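Local coordinates for protein putative glycosyltransferase (GalT1) (Streptococcus parasanguinis FW213, PDB 5HEA) that probably transfers sugar units from a nucleotide-activated donor, this chain being the C-terminal glycosyltransferase domain of a longer protein, at residues I40-S44 with T68-P72; N120-E126 with G211-Q217; T146-M151 with Y199-I205. All coordinates share one frame; numbering follows the deposited sequence.

Contact 1. Residues I40-S44 with T68-P72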
ATOM      1  N   ILE A  40     -14.794  21.492 -15.655  1.00 23.12           N
ATOM      2  CA  ILE A  40     -14.197  20.191 -15.378  1.00 18.10           C
ATOM      3  C   ILE A  40     -14.586  19.720 -13.984  1.00 28.11           C
ATOM      4  O   ILE A  40     -13.984  20.130 -12.984  1.00 23.17           O
ATOM      5  CB  ILE A  40     -12.656  20.169 -15.548  1.00 24.68           C
ATOM      6  CG1 ILE A  40     -12.250  20.715 -16.923  1.00 27.50           C
ATOM      7  CG2 ILE A  40     -12.124  18.754 -15.369  1.00 27.03           C
ATOM      8  CD1 ILE A  40     -11.999  22.212 -16.931  1.00 29.39           C
ATOM      9  N   ASN A  41     -15.609  18.871 -13.919  1.00 24.09           N
ATOM     10  CA  ASN A  41     -15.990  18.278 -12.649  1.00 25.04           C
ATOM     11  C   ASN A  41     -14.983  17.192 -12.288  1.00 27.32           C
ATOM     12  O   ASN A  41     -14.932  16.136 -12.926  1.00 24.82           O
ATOM     13  CB  ASN A  41     -17.407  17.694 -12.698  1.00 21.84           C
ATOM     14  CG  ASN A  41     -17.691  16.817 -11.518  1.00 25.16           C
ATOM     15  OD1 ASN A  41     -17.285  17.129 -10.408  1.00 27.45           O
ATOM     16  ND2 ASN A  41     -18.361  15.693 -11.748  1.00 20.04           N
ATOM     17  N   ASP A  42     -14.197  17.458 -11.250  1.00 24.42           N
ATOM     18  CA  ASP A  42     -13.089  16.596 -10.836  1.00 26.03           C
ATOM     19  C   ASP A  42     -13.574  15.569  -9.807  1.00 28.79           C
ATOM     20  O   ASP A  42     -13.026  15.460  -8.706  1.00 27.24           O
ATOM     21  CB  ASP A  42     -11.970  17.499 -10.265  1.00 31.52           C
ATOM     22  CG  ASP A  42     -10.688  16.747  -9.932  1.00 39.87           C
ATOM     23  OD1 ASP A  42     -10.302  15.809 -10.670  1.00 33.50           O
ATOM     24  OD2 ASP A  42     -10.061  17.112  -8.917  1.00 39.26           O
ATOM     25  N   GLY A  43     -14.628  14.829 -10.158  1.00 22.75           N
ATOM     26  CA  GLY A  43     -15.142  13.794  -9.276  1.00 23.88           C
ATOM     27  C   GLY A  43     -15.798  14.332  -8.009  1.00 27.55           C
ATOM     28  O   GLY A  43     -15.682  13.719  -6.953  1.00 22.42           O
ATOM     29  N   SER A  44     -16.478  15.475  -8.103  1.00 26.73           N
ATOM     30  CA  SER A  44     -17.193  16.028  -6.949  1.00 23.31           C
ATOM     31  C   SER A  44     -18.122  15.015  -6.311  1.00 25.42           C
ATOM     32  O   SER A  44     -18.708  14.169  -6.992  1.00 26.77           O
ATOM     33  CB  SER A  44     -18.028  17.244  -7.337  1.00 21.86           C
ATOM     34  OG  SER A  44     -17.214  18.285  -7.829  1.00 23.68           O
ATOM     35  N   THR A  68     -12.601  11.312 -13.142  1.00 27.53           N
ATOM     36  CA  THR A  68     -12.227  10.764 -11.842  1.00 28.97           C
ATOM     37  C   THR A  68     -11.328  11.772 -11.142  1.00 27.83           C
ATOM     38  O   THR A  68     -10.490  12.402 -11.785  1.00 30.85           O
ATOM     39  CB  THR A  68     -11.468   9.418 -11.994  1.00 34.46           C
ATOM     40  OG1 THR A  68     -12.302   8.473 -12.676  1.00 33.57           O
ATOM     41  CG2 THR A  68     -11.070   8.858 -10.635  1.00 38.50           C
ATOM     42  N   ASN A  69     -11.516  11.939  -9.835  1.00 26.53           N
ATOM     43  CA  ASN A  69     -10.766  12.946  -9.076  1.00 33.00           C
ATOM     44  C   ASN A  69      -9.248  12.802  -9.230  1.00 36.59           C
ATOM     45  O   ASN A  69      -8.689  11.738  -8.953  1.00 34.04           O
ATOM     46  CB  ASN A  69     -11.143  12.902  -7.591  1.00 31.45           C
ATOM     47  CG  ASN A  69     -10.347  13.890  -6.763  1.00 35.60           C
ATOM     48  OD1 ASN A  69      -9.452  13.507  -6.009  1.00 40.63           O
ATOM     49  ND2 ASN A  69     -10.662  15.175  -6.909  1.00 31.76           N
ATOM     50  N   ALA A  70      -8.593  13.872  -9.676  1.00 33.01           N
ATOM     51  CA  ALA A  70      -7.154  13.839  -9.916  1.00 32.17           C
ATOM     52  C   ALA A  70      -6.452  15.145  -9.500  1.00 29.08           C
ATOM     53  O   ALA A  70      -5.237  15.281  -9.644  1.00 27.71           O
ATOM     54  CB  ALA A  70      -6.874  13.504 -11.381  1.00 34.05           C
ATOM     55  N   GLY A  71      -7.218  16.099  -8.985  1.00 25.06           N
ATOM     56  CA  GLY A  71      -6.661  17.334  -8.446  1.00 30.45           C
ATOM     57  C   GLY A  71      -6.807  18.528  -9.376  1.00 25.32           C
ATOM     58  O   GLY A  71      -7.108  18.365 -10.556  1.00 27.88           O
ATOM     59  N   PRO A  72      -6.602  19.740  -8.841  1.00 27.29           N
ATOM     60  CA  PRO A  72      -6.818  20.991  -9.579  1.00 28.54           C
ATOM     61  C   PRO A  72      -5.894  21.113 -10.792  1.00 27.37           C
ATOM     62  O   PRO A  72      -6.302  21.687 -11.810  1.00 24.63           O
ATOM     63  CB  PRO A  72      -6.489  22.079  -8.545  1.00 33.28           C
ATOM     64  CG  PRO A  72      -6.577  21.413  -7.232  1.00 34.81           C
ATOM     65  CD  PRO A  72      -6.207  19.985  -7.442  1.00 31.60           C
TER
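Asp42 belongs to an Asn-Asp-Gly-Ser sequence of the family 2 glycosyltransferase domain, placed where parallel strand 35-41 runs out, and its carboxylate grips the loop Asn69-Gly71 that leads into helix 72-82. Two consecutive amides are taken as a pair: Ala70 N donates to Asp42 OD1 at 2.8 Å, and Gly71 N donates to Asp42 OD2 at 3.0 Å. Both meet the carboxylate on its syn side, less than 20° out of its plane. With CG anti to the backbone N (chi1 -174°), the acid extends from the strand end towards this short run of backbone. OD1 also accepts from Gln67 NE2, so the carboxylate draws together successive parts of the loop. A bond in the reverse sense comes from Asn69, whose ND2 donates to the backbone O of Asp42 at 3.0 Å, the acceptor lying almost in the amide plane and the N-H pointing nearly straight at it. Gly43, with its positive phi, passes close to the Asn69 backbone, Gly43 CA lying 4.1 Å from Asn69 N. Within 40-44, Asn41 OD1 accepts Ser44 N in an Asx motif and Ser44 OG as a second donor. Leu271 of the second subunit packs on Asn41. Two loops clasped at the C-terminal ends of neighbouring parallel strands are typical of the nucleotide-binding half of the GT-A fold, and this pair probably borders the donor pocket as in relatives.

Contact 2. Residues N120-E126 with G211-Q217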
ATOM      1  N   ASN A 120      -6.974  43.027 -12.245  1.00 21.65           N
ATOM      2  CA  ASN A 120      -6.762  42.844 -10.822  1.00 24.18           C
ATOM      3  C   ASN A 120      -8.010  42.201 -10.226  1.00 24.63           C
ATOM      4  O   ASN A 120      -8.927  41.793 -10.956  1.00 20.61           O
ATOM      5  CB  ASN A 120      -6.465  44.204 -10.168  1.00 24.41           C
ATOM      6  CG  ASN A 120      -5.521  44.095  -8.984  1.00 27.71           C
ATOM      7  OD1 ASN A 120      -5.548  43.118  -8.235  1.00 23.80           O
ATOM      8  ND2 ASN A 120      -4.673  45.099  -8.814  1.00 25.91           N
ATOM      9  N   PHE A 121      -8.057  42.094  -8.907  1.00 24.17           N
ATOM     10  CA  PHE A 121      -9.253  41.541  -8.274  1.00 25.18           C
ATOM     11  C   PHE A 121      -9.606  42.310  -7.013  1.00 25.13           C
ATOM     12  O   PHE A 121      -8.737  42.883  -6.359  1.00 23.13           O
ATOM     13  CB  PHE A 121      -9.070  40.040  -7.953  1.00 25.15           C
ATOM     14  CG  PHE A 121      -7.991  39.760  -6.954  1.00 28.02           C
ATOM     15  CD1 PHE A 121      -8.269  39.740  -5.594  1.00 40.25           C
ATOM     16  CD2 PHE A 121      -6.692  39.529  -7.367  1.00 33.24           C
ATOM     17  CE1 PHE A 121      -7.270  39.490  -4.671  1.00 47.27           C
ATOM     18  CE2 PHE A 121      -5.688  39.286  -6.448  1.00 44.75           C
ATOM     19  CZ  PHE A 121      -5.975  39.263  -5.103  1.00 48.02           C
ATOM     20  N   ASN A 122     -10.889  42.327  -6.680  1.00 24.02           N
ATOM     21  CA  ASN A 122     -11.325  42.809  -5.381  1.00 22.76           C
ATOM     22  C   ASN A 122     -11.780  41.559  -4.654  1.00 29.94           C
ATOM     23  O   ASN A 122     -11.781  40.478  -5.238  1.00 28.26           O
ATOM     24  CB  ASN A 122     -12.443  43.849  -5.523  1.00 20.63           C
ATOM     25  CG  ASN A 122     -11.905  45.251  -5.744  1.00 28.17           C
ATOM     26  OD1 ASN A 122     -10.852  45.599  -5.219  1.00 30.98           O
ATOM     27  ND2 ASN A 122     -12.615  46.057  -6.528  1.00 31.97           N
ATOM     28  N   SER A 123     -12.139  41.676  -3.388  1.00 33.73           N
ATOM     29  CA  SER A 123     -12.522  40.484  -2.643  1.00 40.40           C
ATOM     30  C   SER A 123     -13.947  40.564  -2.098  1.00 34.25           C
ATOM     31  O   SER A 123     -14.521  41.650  -1.969  1.00 30.20           O
ATOM     32  CB  SER A 123     -11.517  40.190  -1.527  1.00 34.09           C
ATOM     33  OG  SER A 123     -11.365  41.310  -0.686  1.00 42.82           O
ATOM     34  N   PHE A 124     -14.516  39.392  -1.825  1.00 27.65           N
ATOM     35  CA  PHE A 124     -15.808  39.273  -1.171  1.00 24.71           C
ATOM     36  C   PHE A 124     -15.639  38.381   0.048  1.00 28.58           C
ATOM     37  O   PHE A 124     -15.213  37.236  -0.073  1.00 32.16           O
ATOM     38  CB  PHE A 124     -16.852  38.678  -2.112  1.00 22.84           C
ATOM     39  CG  PHE A 124     -18.241  38.624  -1.526  1.00 28.61           C
ATOM     40  CD1 PHE A 124     -18.977  39.787  -1.345  1.00 24.68           C
ATOM     41  CD2 PHE A 124     -18.810  37.411  -1.156  1.00 29.81           C
ATOM     42  CE1 PHE A 124     -20.259  39.743  -0.809  1.00 27.61           C
ATOM     43  CE2 PHE A 124     -20.096  37.359  -0.624  1.00 29.87           C
ATOM     44  CZ  PHE A 124     -20.820  38.524  -0.452  1.00 26.39           C
ATOM     45  N   ASN A 125     -15.952  38.931   1.220  1.00 26.95           N
ATOM     46  CA  ASN A 125     -15.823  38.233   2.494  1.00 23.39           C
ATOM     47  C   ASN A 125     -17.106  37.443   2.713  1.00 24.49           C
ATOM     48  O   ASN A 125     -18.132  38.041   2.989  1.00 22.57           O
ATOM     49  CB  ASN A 125     -15.634  39.276   3.608  1.00 31.94           C
ATOM     50  CG  ASN A 125     -15.517  38.664   5.016  1.00 44.24           C
ATOM     51  OD1 ASN A 125     -16.083  37.615   5.320  1.00 39.36           O
ATOM     52  ND2 ASN A 125     -14.788  39.350   5.886  1.00 51.19           N
ATOM     53  N   GLU A 126     -17.045  36.115   2.585  1.00 27.08           N
ATOM     54  CA  GLU A 126     -18.241  35.268   2.721  1.00 35.78           C
ATOM     55  C   GLU A 126     -18.820  35.269   4.131  1.00 38.11           C
ATOM     56  O   GLU A 126     -20.040  35.160   4.318  1.00 30.25           O
ATOM     57  CB  GLU A 126     -17.932  33.823   2.332  1.00 32.56           C
ATOM     58  CG  GLU A 126     -17.523  33.631   0.882  1.00 37.08           C
ATOM     59  CD  GLU A 126     -18.684  33.755  -0.090  1.00 38.40           C
ATOM     60  OE1 GLU A 126     -19.862  33.750   0.344  1.00 41.07           O
ATOM     61  OE2 GLU A 126     -18.411  33.857  -1.300  1.00 45.47           O
ATOM     62  N   GLY A 211     -10.529  45.955 -10.422  1.00 30.12           N
ATOM     63  CA  GLY A 211     -10.883  44.748  -9.693  1.00 32.63           C
ATOM     64  C   GLY A 211     -12.194  44.182 -10.212  1.00 32.98           C
ATOM     65  O   GLY A 211     -13.211  44.253  -9.535  1.00 30.70           O
ATOM     66  N   SER A 212     -12.173  43.628 -11.422  1.00 27.42           N
ATOM     67  CA  SER A 212     -13.390  43.151 -12.074  1.00 27.26           C
ATOM     68  C   SER A 212     -13.654  41.684 -11.764  1.00 22.54           C
ATOM     69  O   SER A 212     -14.730  41.148 -12.056  1.00 25.57           O
ATOM     70  CB  SER A 212     -13.280  43.347 -13.579  1.00 35.18           C
ATOM     71  OG  SER A 212     -13.161  44.727 -13.875  1.00 45.31           O
ATOM     72  N   TYR A 213     -12.652  41.045 -11.180  1.00 20.52           N
ATOM     73  CA  TYR A 213     -12.776  39.670 -10.697  1.00 24.98           C
ATOM     74  C   TYR A 213     -12.929  39.740  -9.181  1.00 27.58           C
ATOM     75  O   TYR A 213     -12.227  40.518  -8.523  1.00 24.42           O
ATOM     76  CB  TYR A 213     -11.512  38.896 -11.070  1.00 18.95           C
ATOM     77  CG  TYR A 213     -11.533  37.402 -10.753  1.00 19.46           C
ATOM     78  CD1 TYR A 213     -11.241  36.939  -9.472  1.00 20.71           C
ATOM     79  CD2 TYR A 213     -11.802  36.466 -11.746  1.00 19.83           C
ATOM     80  CE1 TYR A 213     -11.232  35.562  -9.174  1.00 24.08           C
ATOM     81  CE2 TYR A 213     -11.813  35.090 -11.466  1.00 20.17           C
ATOM     82  CZ  TYR A 213     -11.525  34.649 -10.177  1.00 15.88           C
ATOM     83  OH  TYR A 213     -11.516  33.293  -9.889  1.00 22.11           O
ATOM     84  N   TYR A 214     -13.845  38.943  -8.629  1.00 24.42           N
ATOM     85  CA  TYR A 214     -14.063  38.900  -7.183  1.00 25.86           C
ATOM     86  C   TYR A 214     -13.612  37.577  -6.560  1.00 25.59           C
ATOM     87  O   TYR A 214     -14.118  36.503  -6.893  1.00 22.92           O
ATOM     88  CB  TYR A 214     -15.523  39.225  -6.837  1.00 27.93           C
ATOM     89  CG  TYR A 214     -15.870  40.670  -7.163  1.00 30.15           C
ATOM     90  CD1 TYR A 214     -15.479  41.703  -6.316  1.00 28.84           C
ATOM     91  CD2 TYR A 214     -16.558  40.998  -8.327  1.00 30.22           C
ATOM     92  CE1 TYR A 214     -15.772  43.027  -6.616  1.00 28.66           C
ATOM     93  CE2 TYR A 214     -16.851  42.316  -8.639  1.00 34.02           C
ATOM     94  CZ  TYR A 214     -16.452  43.322  -7.778  1.00 38.49           C
ATOM     95  OH  TYR A 214     -16.743  44.636  -8.066  1.00 42.60           O
ATOM     96  N   TYR A 215     -12.636  37.688  -5.666  1.00 23.34           N
ATOM     97  CA  TYR A 215     -12.031  36.555  -4.986  1.00 22.92           C
ATOM     98  C   TYR A 215     -12.826  36.308  -3.704  1.00 31.92           C
ATOM     99  O   TYR A 215     -12.867  37.160  -2.815  1.00 29.27           O
ATOM    100  CB  TYR A 215     -10.564  36.882  -4.653  1.00 23.59           C
ATOM    101  CG  TYR A 215      -9.812  35.784  -3.941  1.00 28.82           C
ATOM    102  CD1 TYR A 215      -9.775  35.724  -2.555  1.00 37.71           C
ATOM    103  CD2 TYR A 215      -9.137  34.804  -4.657  1.00 34.53           C
ATOM    104  CE1 TYR A 215      -9.088  34.716  -1.899  1.00 34.83           C
ATOM    105  CE2 TYR A 215      -8.451  33.789  -4.013  1.00 36.78           C
ATOM    106  CZ  TYR A 215      -8.428  33.754  -2.636  1.00 42.05           C
ATOM    107  OH  TYR A 215      -7.743  32.750  -1.995  1.00 44.06           O
ATOM    108  N   SER A 216     -13.473  35.151  -3.627  1.00 27.43           N
ATOM    109  CA  SER A 216     -14.235  34.774  -2.447  1.00 31.00           C
ATOM    110  C   SER A 216     -13.302  34.394  -1.307  1.00 32.46           C
ATOM    111  O   SER A 216     -12.487  33.483  -1.435  1.00 34.20           O
ATOM    112  CB  SER A 216     -15.144  33.596  -2.774  1.00 36.21           C
ATOM    113  OG  SER A 216     -15.633  32.998  -1.594  1.00 49.17           O
ATOM    114  N   GLN A 217     -13.433  35.091  -0.185  1.00 34.19           N
ATOM    115  CA  GLN A 217     -12.548  34.891   0.953  1.00 38.11           C
ATOM    116  C   GLN A 217     -13.353  34.390   2.157  1.00 42.72           C
ATOM    117  O   GLN A 217     -14.362  34.994   2.518  1.00 34.34           O
ATOM    118  CB  GLN A 217     -11.881  36.225   1.271  1.00 43.01           C
ATOM    119  CG  GLN A 217     -10.927  36.219   2.423  1.00 58.73           C
ATOM    120  CD  GLN A 217     -10.544  37.627   2.827  1.00 75.43           C
ATOM    121  OE1 GLN A 217     -11.369  38.544   2.774  1.00 81.76           O
ATOM    122  NE2 GLN A 217      -9.290  37.813   3.227  1.00 78.53           N
TER
HETATM  123  O   HOH W   1     -14.420  46.037  -8.292  1.00 37.01           O
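Gly211 CA comes within 3.8 Å of Phe121 C, where the two chains come together. At Tyr213 the chain turns a corner and regular pairing starts: Asn122 N donates to Tyr213 O at 2.9 Å, while Tyr213 OH bonds Asp95 and the backbone N of Asp92. The ring of Tyr214 runs past Asn122, CE1 resting 3.6 Å from Asn122 CB. Its hydroxyl bonds Glu98, just as Asn122 OD1 turns to Ile135 N. Tyr215 N donates to Asn122 O and Tyr215 O accepts Phe124 N. The Tyr215 side chain runs beside that of Phe121, pointing the same way, with ring planes 45° apart and Phe121 CD1 3.8 Å from Tyr215 CB. Ser216 OG then donates to Glu126 OE2 at 2.9 Å, on the anti side of a carboxylate brought back by the bend at chi2 (-74°). Gln217 finishes the parallel ladder, its N donating to Phe124 O and its O accepting Glu126 N. Since Arg22 also forms a salt bridge with Glu126 OE2, that oxygen is doubly held, which would probably stabilise its negative charge at the ladder's end.

Contact 3. Residues T146-M151 with Y199-I205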
ATOM      1  N   THR A 146       6.993  45.299 -21.232  1.00 29.35           N
ATOM      2  CA  THR A 146       7.892  44.284 -21.749  1.00 26.15           C
ATOM      3  C   THR A 146       7.931  43.192 -20.695  1.00 20.85           C
ATOM      4  O   THR A 146       7.535  43.413 -19.545  1.00 25.19           O
ATOM      5  CB  THR A 146       9.330  44.810 -21.917  1.00 29.17           C
ATOM      6  OG1 THR A 146       9.869  45.099 -20.620  1.00 28.64           O
ATOM      7  CG2 THR A 146       9.365  46.075 -22.782  1.00 34.88           C
ATOM      8  N   ILE A 147       8.437  42.020 -21.057  1.00 25.92           N
ATOM      9  CA  ILE A 147       8.495  40.934 -20.081  1.00 29.46           C
ATOM     10  C   ILE A 147       9.434  41.302 -18.929  1.00 29.85           C
ATOM     11  O   ILE A 147       9.122  41.046 -17.775  1.00 31.91           O
ATOM     12  CB  ILE A 147       8.900  39.594 -20.714  1.00 28.51           C
ATOM     13  CG1 ILE A 147       8.020  39.309 -21.931  1.00 31.26           C
ATOM     14  CG2 ILE A 147       8.809  38.464 -19.685  1.00 28.66           C
ATOM     15  CD1 ILE A 147       6.524  39.544 -21.689  1.00 29.59           C
ATOM     16  N   ALA A 148      10.560  41.935 -19.248  1.00 39.56           N
ATOM     17  CA  ALA A 148      11.509  42.381 -18.218  1.00 39.03           C
ATOM     18  C   ALA A 148      10.882  43.347 -17.208  1.00 38.85           C
ATOM     19  O   ALA A 148      11.056  43.191 -15.993  1.00 36.25           O
ATOM     20  CB  ALA A 148      12.743  42.998 -18.863  1.00 42.79           C
ATOM     21  N   GLU A 149      10.139  44.333 -17.711  1.00 35.53           N
ATOM     22  CA  GLU A 149       9.372  45.246 -16.858  1.00 36.82           C
ATOM     23  C   GLU A 149       8.308  44.505 -16.065  1.00 36.21           C
ATOM     24  O   GLU A 149       8.070  44.787 -14.881  1.00 38.11           O
ATOM     25  CB  GLU A 149       8.679  46.320 -17.703  1.00 36.62           C
ATOM     26  CG  GLU A 149       9.620  47.289 -18.380  1.00 42.10           C
ATOM     27  CD  GLU A 149       8.890  48.255 -19.308  1.00 47.70           C
ATOM     28  OE1 GLU A 149       7.813  47.890 -19.830  1.00 38.36           O
ATOM     29  OE2 GLU A 149       9.395  49.379 -19.518  1.00 56.14           O
ATOM     30  N   TRP A 150       7.640  43.577 -16.736  1.00 38.63           N
ATOM     31  CA  TRP A 150       6.598  42.795 -16.091  1.00 35.40           C
ATOM     32  C   TRP A 150       7.158  41.978 -14.909  1.00 33.11           C
ATOM     33  O   TRP A 150       6.579  41.975 -13.817  1.00 35.47           O
ATOM     34  CB  TRP A 150       5.919  41.873 -17.105  1.00 33.18           C
ATOM     35  CG  TRP A 150       4.804  41.113 -16.507  1.00 36.91           C
ATOM     36  CD1 TRP A 150       4.790  39.780 -16.199  1.00 36.31           C
ATOM     37  CD2 TRP A 150       3.540  41.636 -16.092  1.00 35.12           C
ATOM     38  NE1 TRP A 150       3.583  39.440 -15.642  1.00 30.19           N
ATOM     39  CE2 TRP A 150       2.798  40.558 -15.560  1.00 26.37           C
ATOM     40  CE3 TRP A 150       2.955  42.905 -16.134  1.00 36.38           C
ATOM     41  CZ2 TRP A 150       1.497  40.712 -15.072  1.00 29.05           C
ATOM     42  CZ3 TRP A 150       1.669  43.057 -15.644  1.00 37.46           C
ATOM     43  CH2 TRP A 150       0.954  41.966 -15.120  1.00 35.95           C
ATOM     44  N   MET A 151       8.297  41.325 -15.130  1.00 38.47           N
ATOM     45  CA  MET A 151       8.914  40.464 -14.116  1.00 47.80           C
ATOM     46  C   MET A 151       9.611  41.238 -12.996  1.00 58.72           C
ATOM     47  O   MET A 151      10.522  40.709 -12.356  1.00 64.80           O
ATOM     48  CB  MET A 151       9.943  39.531 -14.767  1.00 43.69           C
ATOM     49  CG  MET A 151       9.389  38.570 -15.819  1.00 49.23           C
ATOM     50  SD  MET A 151       8.183  37.387 -15.180  1.00 44.66           S
ATOM     51  CE  MET A 151       7.926  36.392 -16.628  1.00 69.21           C
ATOM     52  N   TYR A 199       4.004  33.906 -19.148  1.00 21.23           N
ATOM     53  CA  TYR A 199       4.550  35.261 -19.316  1.00 22.46           C
ATOM     54  C   TYR A 199       5.855  35.240 -20.135  1.00 26.89           C
ATOM     55  O   TYR A 199       6.078  36.065 -21.040  1.00 22.12           O
ATOM     56  CB  TYR A 199       4.861  35.882 -17.956  1.00 18.66           C
ATOM     57  CG  TYR A 199       3.701  36.156 -17.036  1.00 20.35           C
ATOM     58  CD1 TYR A 199       2.445  36.475 -17.526  1.00 26.05           C
ATOM     59  CD2 TYR A 199       3.882  36.129 -15.653  1.00 18.45           C
ATOM     60  CE1 TYR A 199       1.390  36.737 -16.659  1.00 27.86           C
ATOM     61  CE2 TYR A 199       2.835  36.381 -14.780  1.00 20.72           C
ATOM     62  CZ  TYR A 199       1.600  36.683 -15.289  1.00 23.73           C
ATOM     63  OH  TYR A 199       0.577  36.953 -14.429  1.00 24.67           O
ATOM     64  N   LEU A 200       6.726  34.288 -19.820  1.00 22.28           N
ATOM     65  CA  LEU A 200       8.023  34.200 -20.508  1.00 21.34           C
ATOM     66  C   LEU A 200       7.872  33.867 -22.000  1.00 24.63           C
ATOM     67  O   LEU A 200       8.791  34.090 -22.783  1.00 26.53           O
ATOM     68  CB  LEU A 200       8.944  33.192 -19.806  1.00 20.35           C
ATOM     69  CG  LEU A 200       9.395  33.556 -18.391  1.00 24.21           C
ATOM     70  CD1 LEU A 200      10.059  32.359 -17.705  1.00 25.05           C
ATOM     71  CD2 LEU A 200      10.341  34.768 -18.420  1.00 24.95           C
ATOM     72  N   LYS A 201       6.710  33.347 -22.393  1.00 22.87           N
ATOM     73  CA  LYS A 201       6.436  33.060 -23.800  1.00 23.40           C
ATOM     74  C   LYS A 201       5.991  34.321 -24.536  1.00 25.33           C
ATOM     75  O   LYS A 201       6.067  34.382 -25.760  1.00 29.60           O
ATOM     76  CB  LYS A 201       5.344  31.993 -23.938  1.00 29.05           C
ATOM     77  CG  LYS A 201       5.751  30.577 -23.540  1.00 33.15           C
ATOM     78  CD  LYS A 201       6.544  29.905 -24.639  1.00 32.25           C
ATOM     79  CE  LYS A 201       6.375  28.389 -24.593  1.00 38.44           C
ATOM     80  NZ  LYS A 201       5.084  27.910 -25.166  1.00 32.85           N
ATOM     81  N   ALA A 202       5.533  35.327 -23.795  1.00 24.33           N
ATOM     82  CA  ALA A 202       4.930  36.514 -24.414  1.00 28.19           C
ATOM     83  C   ALA A 202       5.959  37.561 -24.838  1.00 29.05           C
ATOM     84  O   ALA A 202       7.106  37.524 -24.394  1.00 35.42           O
ATOM     85  CB  ALA A 202       3.889  37.132 -23.478  1.00 26.98           C
ATOM     86  N   SER A 203       5.540  38.490 -25.705  1.00 27.28           N
ATOM     87  CA  SER A 203       6.378  39.623 -26.114  1.00 33.28           C
ATOM     88  C   SER A 203       5.983  40.877 -25.343  1.00 31.92           C
ATOM     89  O   SER A 203       6.831  41.689 -24.981  1.00 34.71           O
ATOM     90  CB  SER A 203       6.236  39.904 -27.618  1.00 40.50           C
ATOM     91  OG  SER A 203       6.844  38.888 -28.397  1.00 50.78           O
ATOM     92  N   GLN A 204       4.682  41.024 -25.098  1.00 25.78           N
ATOM     93  CA  GLN A 204       4.152  42.174 -24.381  1.00 22.37           C
ATOM     94  C   GLN A 204       2.917  41.776 -23.587  1.00 26.08           C
ATOM     95  O   GLN A 204       2.100  40.968 -24.035  1.00 25.08           O
ATOM     96  CB  GLN A 204       3.784  43.300 -25.350  1.00 23.03           C
ATOM     97  CG  GLN A 204       3.134  44.511 -24.677  1.00 27.31           C
ATOM     98  CD  GLN A 204       2.840  45.631 -25.660  1.00 28.88           C
ATOM     99  OE1 GLN A 204       3.719  46.432 -25.989  1.00 31.82           O
ATOM    100  NE2 GLN A 204       1.604  45.683 -26.141  1.00 28.65           N
ATOM    101  N   ILE A 205       2.786  42.357 -22.404  1.00 23.45           N
ATOM    102  CA  ILE A 205       1.664  42.078 -21.535  1.00 23.82           C
ATOM    103  C   ILE A 205       0.963  43.390 -21.201  1.00 26.28           C
ATOM    104  O   ILE A 205       1.622  44.390 -20.937  1.00 26.80           O
ATOM    105  CB  ILE A 205       2.162  41.395 -20.260  1.00 24.09           C
ATOM    106  CG1 ILE A 205       2.891  40.088 -20.640  1.00 25.44           C
ATOM    107  CG2 ILE A 205       1.009  41.185 -19.286  1.00 27.00           C
ATOM    108  CD1 ILE A 205       3.483  39.323 -19.465  1.00 28.73           C
TER
HETATM  109  O   HOH W   2       9.294  41.809 -23.969  1.00 39.37           O
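Trp150 turns the NE1 edge of its indole onto the face of Tyr199 in a T-shaped (edge-to-face) pair, the planes 74° apart. The five-membered ring centroid is 4.3 Å from the centroid of the Tyr199 ring, and NE1 stands over the middle of the phenol. Tyr199 OH bonds Thr164 O, which helps to fix the ring that receives this edge. One face of the indole is covered by Ile205 in a CH-pi contact, its CD1 3.7 Å from the centroid of the five-membered ring; Tyr145 adds a further edge-to-face partner.

Aliphatic side chains make the second group of contacts. Ile147 pushes its CG1-CD1 arm into the bend after helix 195-201: CG1 comes to 3.2 Å from Ala202 O, and CD1 lies 3.8 Å from Ile205 CD1. Met151, its chain folded at chi2 (-63°), brings CE against Tyr199 CB and, tightly at 3.4 Å, against Leu200 CD2. Beyond Leu200 stands Leu288 of the third subunit, so this hydrophobic patch continues into the assembly.

Polar contact is carried by water, which accepts from Ile147 N at 3.0 Å and donates to Ser203 O at 2.7 Å. At the N terminus of helix 147-150, which follows strand 142-146, Glu149 N donates to Thr146 OG1, the N-cap, and Thr146 N to Glu149 OE1. This reciprocal pair is a classic capping box, and the helix it starts sets the edge-to-face Trp-Tyr pair at its buried interface with the helix-to-strand turn of this GT-A-clan glycosyltransferase domain.

How the contacts relate
From the N terminus, contact 1 closes first, joining the end of strand 35-41 to the loop before helix 72-82 across one helix and one strand. It is complete before contact 2 opens at residue 120, so the two stand in series. Contact 2 closes a much longer excursion between strands 116-125 and 204-217, and contact 3 is nested inside it, linking helix 147-150 to the end of helix 195-201 and the start of strand 204-217. Contacts 2 and 3 have nearest atoms about 8 Å apart, whereas contacts 1 and 3 lie on opposite sides of the chain's centre. All three reach the same mixed sheet, contact 1 at its parallel portion, contacts 2 and 3 along strand 204-217.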